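PDB 5ZBT: lectin-like protein from Entamoeba histolytica HM-1:IMSS-A, which is of unknown function but carries a legume lectin-like domain, the part modelled here, resembling that of ERGIC-53, and may therefore bind mannose. Local coordinates for residues Pro33-Pro36 / Glu37-Val40; Ile50-Asn54 / Tyr55-Thr59; Ile173-Val177 / Asn178-Leu182. All blocks are in the same frame, centred on the assembly; numbering follows the deposited sequence.

Interaction 1: Pro33-Pro36 / Glu37-Val40; sequences PIEP and ENVV
Glu35 meets Asn38 twice at the start of helix 36-42. Its carbonyl O takes the Asn38 backbone N-H at 3.0 Å, a weak bond bent to 130° at the hydrogen, while its carboxylate swings across the Asn38 side chain at about a right angle and lays OE1 3.4 Å from CB. One residue on, Pro36 O receives Val40 N at 3.1 Å in a nearly straight bond, the first regular turn of the helix. On the inner side the contact is apolar: Ile34 CG2 lies 3.9 Å from Val39 CG2. With Val39 CG1 anti to the backbone N (chi1 178°), CG2 falls beside that N, on the side of Ile34. Further out, Val51 of strand 50-51 packs on Ile34, Pro36 and Val39, and Phe30 lies against Asn38 and Val39. The Asn38 amide turns away from Glu35, and its ND2 is bonded to Ser29 O. Glu35 sits at the N-cap position. Its OE1 lies 5.1 Å from Glu37 OE1, which has a long, weak ion pair with Arg41; this and the helix N-terminus would probably ease the repulsion between the two acids.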
loop_
_atom_site.group_PDB
_atom_site.type_symbol
_atom_site.label_atom_id
_atom_site.label_comp_id
_atom_site.label_asym_id
_atom_site.label_seq_id
_atom_site.Cartn_x
_atom_site.Cartn_y
_atom_site.Cartn_z
ATOM N N PRO A 33 12.703 -15.140 -3.071
ATOM C CA PRO A 33 12.698 -14.473 -4.380
ATOM C C PRO A 33 11.323 -14.514 -5.066
ATOM O O PRO A 33 10.564 -15.466 -4.858
ATOM C CB PRO A 33 13.730 -15.277 -5.174
ATOM C CG PRO A 33 13.591 -16.677 -4.621
ATOM C CD PRO A 33 13.216 -16.523 -3.156
ATOM N N ILE A 34 11.017 -13.488 -5.864
ATOM C CA ILE A 34 9.711 -13.392 -6.508
ATOM C C ILE A 34 9.571 -14.469 -7.570
ATOM O O ILE A 34 10.393 -14.568 -8.489
ATOM C CB ILE A 34 9.511 -12.012 -7.145
ATOM C CG1 ILE A 34 9.674 -10.898 -6.106
ATOM C CG2 ILE A 34 8.133 -11.954 -7.794
ATOM C CD1 ILE A 34 8.581 -10.866 -5.083
ATOM N N GLU A 35 8.504 -15.244 -7.479
ATOM C CA GLU A 35 8.170 -16.241 -8.484
ATOM C C GLU A 35 6.963 -15.732 -9.262
ATOM O O GLU A 35 5.883 -15.543 -8.673
ATOM C CB GLU A 35 7.897 -17.601 -7.824
ATOM C CG GLU A 35 6.798 -18.491 -8.422
ATOM C CD GLU A 35 6.491 -19.718 -7.554
ATOM O OE1 GLU A 35 5.478 -19.699 -6.805
ATOM O OE2 GLU A 35 7.280 -20.691 -7.596
ATOM N N PRO A 36 7.116 -15.428 -10.559
ATOM C CA PRO A 36 6.037 -14.713 -11.274
ATOM C C PRO A 36 4.666 -15.366 -11.216
ATOM O O PRO A 36 3.662 -14.643 -11.187
ATOM C CB PRO A 36 6.564 -14.653 -12.714
ATOM C CG PRO A 36 8.026 -14.601 -12.557
ATOM C CD PRO A 36 8.354 -15.482 -11.361
ATOM N N GLU A 37 4.568 -16.697 -11.237
ATOM C CA GLU A 37 3.230 -17.281 -11.262
ATOM C C GLU A 37 2.528 -17.094 -9.922
ATOM O O GLU A 37 1.298 -16.996 -9.876
ATOM C CB GLU A 37 3.278 -18.761 -11.690
ATOM C CG GLU A 37 3.609 -19.817 -10.619
ATOM C CD GLU A 37 3.620 -21.252 -11.188
ATOM O OE1 GLU A 37 3.073 -22.182 -10.539
ATOM O OE2 GLU A 37 4.167 -21.449 -12.296
ATOM N N ASN A 38 3.288 -16.985 -8.835
ATOM C CA ASN A 38 2.661 -16.724 -7.544
ATOM C C ASN A 38 1.991 -15.354 -7.515
ATOM O O ASN A 38 0.917 -15.198 -6.921
ATOM C CB ASN A 38 3.681 -16.827 -6.408
ATOM C CG ASN A 38 3.048 -16.577 -5.047
ATOM O OD1 ASN A 38 1.989 -17.143 -4.719
ATOM N ND2 ASN A 38 3.672 -15.713 -4.253
ATOM N N VAL A 39 2.618 -14.346 -8.136
ATOM C CA VAL A 39 2.022 -13.012 -8.187
ATOM C C VAL A 39 0.784 -13.021 -9.075
ATOM O O VAL A 39 -0.293 -12.561 -8.673
ATOM C CB VAL A 39 3.056 -11.977 -8.671
ATOM C CG1 VAL A 39 2.427 -10.606 -8.759
ATOM C CG2 VAL A 39 4.253 -11.932 -7.750
ATOM N N VAL A 40 0.915 -13.581 -10.284
ATOM C CA VAL A 40 -0.160 -13.553 -11.276
ATOM C C VAL A 40 -1.393 -14.290 -10.774
ATOM O O VAL A 40 -2.527 -13.922 -11.109
ATOM C CB VAL A 40 0.331 -14.139 -12.624
ATOM C CG1 VAL A 40 -0.831 -14.401 -13.562
ATOM C CG2 VAL A 40 1.333 -13.201 -13.297
#

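Interaction 2: Ile50-Asn54 / Tyr55-Thr59; sequences IVFEN and YVQIT
Tyr55 lays its ring along that of Phe52 where the chain reverses. The Tyr55 CG occupies the position between its backbone N and carbonyl carbon (chi1 56°), which brings the ring back over Phe52. Phe52 CB then sits over the centre of the tyrosine ring, 4.0 Å from its centroid, a CH-pi contact. The rings themselves meet obliquely, with planes at 32° and Phe52 CD2 3.4 Å from Tyr55 CE1; the tyrosine OH lies over one face of the phenylalanine, near its rim, and Ile50 CG2 is over the opposite face. Arg223 adds a cation-pi contact to Tyr55. The tyrosine's carbonyl closes the turn, its O accepting Phe52 N at 2.8 Å.

Val56 comes next, paired with Val51 as a non-hydrogen-bonded antiparallel pair whose side chains lie on one face, opposite that of Ile50 and Gln57; there Val51 meets Pro36 and Val39 of helix 36-42, and Val56 meets Met69.

Gln57 pairs with Ile50 through two backbone bonds: Gln57 N gives to Ile50 O at 2.8 Å, and Ile50 N to Gln57 O at 3.1 Å. Its extended side chain runs alongside Ile50, with NE2 3.6 Å from Ile50 CD1, and NE2 is itself bonded to Pro48 O. The other amide atom, OE1, lies at the edge of the Phe52 ring, 3.8 Å from CE2. Beyond Gln57 the chain turns a corner at Ile58. This is a short antiparallel beta hairpin, 50-51 with 56-59, at the margin of one of the two sheets of the legume lectin-like beta sandwich.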
loop_
_atom_site.group_PDB
_atom_site.type_symbol
_atom_site.label_atom_id
_atom_site.label_comp_id
_atom_site.label_asym_id
_atom_site.label_seq_id
_atom_site.Cartn_x
_atom_site.Cartn_y
_atom_site.Cartn_z
ATOM N N ILE A 50 5.100 -4.628 -13.856
ATOM C CA ILE A 50 5.973 -5.645 -14.430
ATOM C C ILE A 50 6.596 -6.446 -13.302
ATOM O O ILE A 50 7.237 -5.873 -12.416
ATOM C CB ILE A 50 7.105 -5.049 -15.295
ATOM C CG1 ILE A 50 6.570 -4.268 -16.500
ATOM C CG2 ILE A 50 8.035 -6.162 -15.738
ATOM C CD1 ILE A 50 7.676 -3.490 -17.251
ATOM N N VAL A 51 6.466 -7.765 -13.355
ATOM C CA VAL A 51 7.151 -8.636 -12.400
ATOM C C VAL A 51 8.575 -8.867 -12.902
ATOM O O VAL A 51 8.781 -9.474 -13.955
ATOM C CB VAL A 51 6.414 -9.967 -12.212
ATOM C CG1 VAL A 51 7.137 -10.822 -11.177
ATOM C CG2 VAL A 51 4.955 -9.721 -11.839
ATOM N N PHE A 52 9.552 -8.358 -12.160
ATOM C CA PHE A 52 10.964 -8.598 -12.402
ATOM C C PHE A 52 11.442 -9.702 -11.464
ATOM O O PHE A 52 10.697 -10.175 -10.596
ATOM C CB PHE A 52 11.774 -7.310 -12.206
ATOM C CG PHE A 52 11.683 -6.349 -13.362
ATOM C CD1 PHE A 52 12.513 -6.493 -14.480
ATOM C CD2 PHE A 52 10.782 -5.301 -13.336
ATOM C CE1 PHE A 52 12.425 -5.610 -15.545
ATOM C CE2 PHE A 52 10.695 -4.403 -14.397
ATOM C CZ PHE A 52 11.516 -4.556 -15.506
ATOM N N GLU A 53 12.707 -10.101 -11.633
ATOM C CA GLU A 53 13.291 -11.141 -10.785
ATOM C C GLU A 53 13.311 -10.727 -9.311
ATOM O O GLU A 53 12.928 -11.508 -8.432
ATOM C CB GLU A 53 14.708 -11.479 -11.261
ATOM C CG GLU A 53 15.071 -12.952 -11.082
ATOM C CD GLU A 53 16.561 -13.212 -11.103
ATOM O OE1 GLU A 53 17.327 -12.277 -11.396
ATOM O OE2 GLU A 53 16.970 -14.360 -10.813
ATOM N N ASN A 54 13.741 -9.497 -9.020
ATOM C CA ASN A 54 13.939 -9.058 -7.641
ATOM C C ASN A 54 12.841 -8.143 -7.092
ATOM O O ASN A 54 12.934 -7.738 -5.930
ATOM C CB ASN A 54 15.284 -8.339 -7.506
ATOM C CG ASN A 54 16.449 -9.181 -7.997
ATOM O OD1 ASN A 54 16.462 -10.400 -7.819
ATOM N ND2 ASN A 54 17.441 -8.530 -8.618
ATOM N N TYR A 55 11.819 -7.800 -7.876
ATOM C CA TYR A 55 10.810 -6.851 -7.408
ATOM C C TYR A 55 9.652 -6.833 -8.398
ATOM O O TYR A 55 9.780 -7.283 -9.545
ATOM C CB TYR A 55 11.394 -5.431 -7.231
ATOM C CG TYR A 55 12.052 -4.891 -8.483
ATOM C CD1 TYR A 55 11.315 -4.201 -9.443
ATOM C CD2 TYR A 55 13.402 -5.110 -8.731
ATOM C CE1 TYR A 55 11.914 -3.723 -10.601
ATOM C CE2 TYR A 55 14.014 -4.641 -9.900
ATOM C CZ TYR A 55 13.265 -3.950 -10.822
ATOM O OH TYR A 55 13.870 -3.479 -11.970
ATOM N N VAL A 56 8.513 -6.323 -7.930
ATOM C CA VAL A 56 7.380 -5.998 -8.786
ATOM C C VAL A 56 7.413 -4.492 -9.034
ATOM O O VAL A 56 7.352 -3.691 -8.089
ATOM C CB VAL A 56 6.050 -6.435 -8.153
ATOM C CG1 VAL A 56 4.867 -6.125 -9.092
ATOM C CG2 VAL A 56 6.085 -7.924 -7.784
ATOM N N GLN A 57 7.544 -4.100 -10.299
ATOM C CA GLN A 57 7.460 -2.692 -10.664
ATOM C C GLN A 57 6.002 -2.276 -10.654
ATOM O O GLN A 57 5.170 -2.917 -11.307
ATOM C CB GLN A 57 8.070 -2.439 -12.040
ATOM C CG GLN A 57 7.853 -1.021 -12.555
ATOM C CD GLN A 57 8.242 -0.868 -14.040
ATOM O OE1 GLN A 57 9.431 -0.858 -14.379
ATOM N NE2 GLN A 57 7.243 -0.787 -14.922
ATOM N N ILE A 58 5.685 -1.240 -9.884
ATOM C CA ILE A 58 4.356 -0.640 -9.924
ATOM C C ILE A 58 4.292 0.471 -10.968
ATOM O O ILE A 58 3.429 0.446 -11.848
ATOM C CB ILE A 58 3.955 -0.146 -8.513
ATOM C CG1 ILE A 58 4.254 -1.225 -7.474
ATOM C CG2 ILE A 58 2.441 0.191 -8.434
ATOM C CD1 ILE A 58 3.380 -2.465 -7.672
ATOM N N THR A 59 5.214 1.450 -10.910
ATOM C CA THR A 59 5.401 2.432 -11.976
ATOM C C THR A 59 6.853 2.464 -12.437
ATOM O O THR A 59 7.772 2.393 -11.611
ATOM C CB THR A 59 5.016 3.871 -11.559
ATOM O OG1 THR A 59 5.777 4.282 -10.408
ATOM C CG2 THR A 59 3.533 4.021 -11.305
#

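Interaction 3: Ile173-Val177 / Asn178-Leu182; sequences IKYLV and NEKKL
Leu176 and Lys181 exchange two backbone hydrogen bonds: Leu176 N gives to Lys181 O at 2.9 Å and Lys181 N to Leu176 O at 3.2 Å. The Lys181 carbonyl also takes a CA-H...O contact from Tyr175 CA, and Leu182 CA lies 3.3 Å from Lys174 O in a second one, both flanking the non-hydrogen-bonded pair Tyr175-Leu182. At the turn, Lys180 N reaches Val177 O at 3.3 Å, a weak bond. Lys180 adopts a left-handed backbone (phi 52°, psi 46°), and with Lys181 it faces Leu176 as a G1 beta bulge, closing the hairpin that links the neighbouring strands 170-176 and 181-188 of one sandwich sheet. Outward, Ile173 and Tyr175 bond by their backbones to Leu82 and Phe80, Lys180 and Leu182 to Ile201 and Ile198, and Val177 N to Ser79 OG.

Among the side chains, Tyr175 runs alongside Lys180. With CG anti to its own N (chi1 -177°), the ring leans over the opposite strand, CD1 standing 3.2 Å from Lys181 O while Leu182 CA lies in plane at the ring edge. The phenol OH is held by Ile201 O, and the Lys180 ammonium by a salt bridge to Asp202. On the same face Ile173 CG2 packs against Leu182 CD1 at 4.1 Å; on the other, Leu176 CD1 lies 3.8 Å from Glu179 OE1.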
loop_
_atom_site.group_PDB
_atom_site.type_symbol
_atom_site.label_atom_id
_atom_site.label_comp_id
_atom_site.label_asym_id
_atom_site.label_seq_id
_atom_site.Cartn_x
_atom_site.Cartn_y
_atom_site.Cartn_z
ATOM N N ILE A 173 1.311 -3.033 8.471
ATOM C CA ILE A 173 -0.120 -2.833 8.680
ATOM C C ILE A 173 -0.619 -3.948 9.596
ATOM O O ILE A 173 -0.638 -5.118 9.199
ATOM C CB ILE A 173 -0.884 -2.826 7.346
ATOM C CG1 ILE A 173 -0.445 -1.641 6.480
ATOM C CG2 ILE A 173 -2.397 -2.818 7.570
ATOM C CD1 ILE A 173 -0.619 -1.892 5.005
ATOM N N LYS A 174 -1.021 -3.593 10.817
ATOM C CA LYS A 174 -1.448 -4.557 11.825
ATOM C C LYS A 174 -2.888 -4.272 12.221
ATOM O O LYS A 174 -3.228 -3.129 12.538
ATOM C CB LYS A 174 -0.570 -4.481 13.081
ATOM C CG LYS A 174 0.855 -4.964 12.936
ATOM C CD LYS A 174 1.472 -5.214 14.333
ATOM C CE LYS A 174 1.720 -3.904 15.101
ATOM N NZ LYS A 174 2.275 -4.090 16.487
ATOM N N TYR A 175 -3.720 -5.305 12.258
ATOM C CA TYR A 175 -5.098 -5.155 12.710
ATOM C C TYR A 175 -5.440 -6.242 13.723
ATOM O O TYR A 175 -5.257 -7.434 13.452
ATOM C CB TYR A 175 -6.063 -5.205 11.530
ATOM C CG TYR A 175 -7.520 -4.984 11.903
ATOM C CD1 TYR A 175 -7.943 -3.771 12.447
ATOM C CD2 TYR A 175 -8.478 -5.982 11.689
ATOM C CE1 TYR A 175 -9.275 -3.549 12.765
ATOM C CE2 TYR A 175 -9.825 -5.769 12.000
ATOM C CZ TYR A 175 -10.210 -4.552 12.539
ATOM O OH TYR A 175 -11.529 -4.329 12.858
ATOM N N LEU A 176 -5.939 -5.836 14.886
ATOM C CA LEU A 176 -6.440 -6.768 15.887
ATOM C C LEU A 176 -7.961 -6.773 15.819
ATOM O O LEU A 176 -8.597 -5.737 16.055
ATOM C CB LEU A 176 -5.957 -6.380 17.283
ATOM C CG LEU A 176 -4.456 -6.092 17.320
ATOM C CD1 LEU A 176 -4.048 -5.507 18.668
ATOM C CD2 LEU A 176 -3.692 -7.360 17.022
ATOM N N VAL A 177 -8.533 -7.938 15.491
ATOM C CA VAL A 177 -9.953 -8.039 15.153
ATOM C C VAL A 177 -10.822 -7.812 16.387
ATOM O O VAL A 177 -11.813 -7.070 16.346
ATOM C CB VAL A 177 -10.248 -9.404 14.504
ATOM C CG1 VAL A 177 -11.733 -9.642 14.423
ATOM C CG2 VAL A 177 -9.619 -9.487 13.112
ATOM N N ASN A 178 -10.467 -8.445 17.504
ATOM C CA ASN A 178 -11.260 -8.268 18.720
ATOM C C ASN A 178 -11.182 -6.836 19.239
ATOM O O ASN A 178 -12.192 -6.265 19.668
ATOM C CB ASN A 178 -10.801 -9.256 19.792
ATOM C CG ASN A 178 -11.299 -10.660 19.535
ATOM O OD1 ASN A 178 -11.999 -10.921 18.547
ATOM N ND2 ASN A 178 -10.954 -11.576 20.431
ATOM N N GLU A 179 -9.996 -6.235 19.217
ATOM C CA GLU A 179 -9.859 -4.875 19.720
ATOM C C GLU A 179 -10.317 -3.824 18.733
ATOM O O GLU A 179 -10.413 -2.652 19.114
ATOM C CB GLU A 179 -8.411 -4.600 20.100
ATOM C CG GLU A 179 -7.812 -5.680 20.972
ATOM C CD GLU A 179 -6.610 -5.184 21.751
ATOM O OE1 GLU A 179 -5.722 -6.016 22.058
ATOM O OE2 GLU A 179 -6.541 -3.961 22.042
ATOM N N LYS A 180 -10.583 -4.205 17.482
ATOM C CA LYS A 180 -10.928 -3.248 16.428
ATOM C C LYS A 180 -9.888 -2.134 16.352
ATOM O O LYS A 180 -10.209 -0.942 16.264
ATOM C CB LYS A 180 -12.339 -2.692 16.631
ATOM C CG LYS A 180 -13.417 -3.773 16.506
ATOM C CD LYS A 180 -14.793 -3.174 16.280
ATOM C CE LYS A 180 -15.856 -4.256 16.184
ATOM N NZ LYS A 180 -15.729 -5.034 14.921
ATOM N N LYS A 181 -8.620 -2.537 16.377
ATOM C CA LYS A 181 -7.497 -1.615 16.429
ATOM C C LYS A 181 -6.613 -1.833 15.211
ATOM O O LYS A 181 -6.153 -2.956 14.963
ATOM C CB LYS A 181 -6.693 -1.811 17.710
ATOM C CG LYS A 181 -5.944 -0.580 18.130
ATOM C CD LYS A 181 -4.686 -0.959 18.855
ATOM C CE LYS A 181 -4.774 -0.751 20.343
ATOM N NZ LYS A 181 -3.380 -0.760 20.926
ATOM N N LEU A 182 -6.386 -0.764 14.456
ATOM C CA LEU A 182 -5.465 -0.773 13.332
ATOM C C LEU A 182 -4.208 -0.000 13.716
ATOM O O LEU A 182 -4.294 1.090 14.285
ATOM C CB LEU A 182 -6.119 -0.166 12.093
ATOM C CG LEU A 182 -5.231 -0.056 10.862
ATOM C CD1 LEU A 182 -5.155 -1.403 10.190
ATOM C CD2 LEU A 182 -5.773 0.990 9.914
#

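How the interactions relate
Interactions 1 and 2 are neighbours, in contact through Val51: Pro36 and Val39 of helix 36-42 pack on it, with Val39 CG1 4.1 Å from Val51 CG2, and Ile34 of the preceding loop joins them. Interaction 3 lies across the chain's centre from interaction 2, their centres about 30 Å apart, yet both hairpins belong to the same seven-stranded sheet: 50-54/55-59 includes an outermost strand, and 173-177/178-182 joins strands 170-176 and 181-188, toward its other edge. All three are partly buried, each with an inner apolar side and an exposed turn or helix start. Their chemistry differs accordingly: helical backbone bonding with acidic side chains in interaction 1, an aromatic pair in interaction 2, and a bulged turn bordered by lysines in interaction 3.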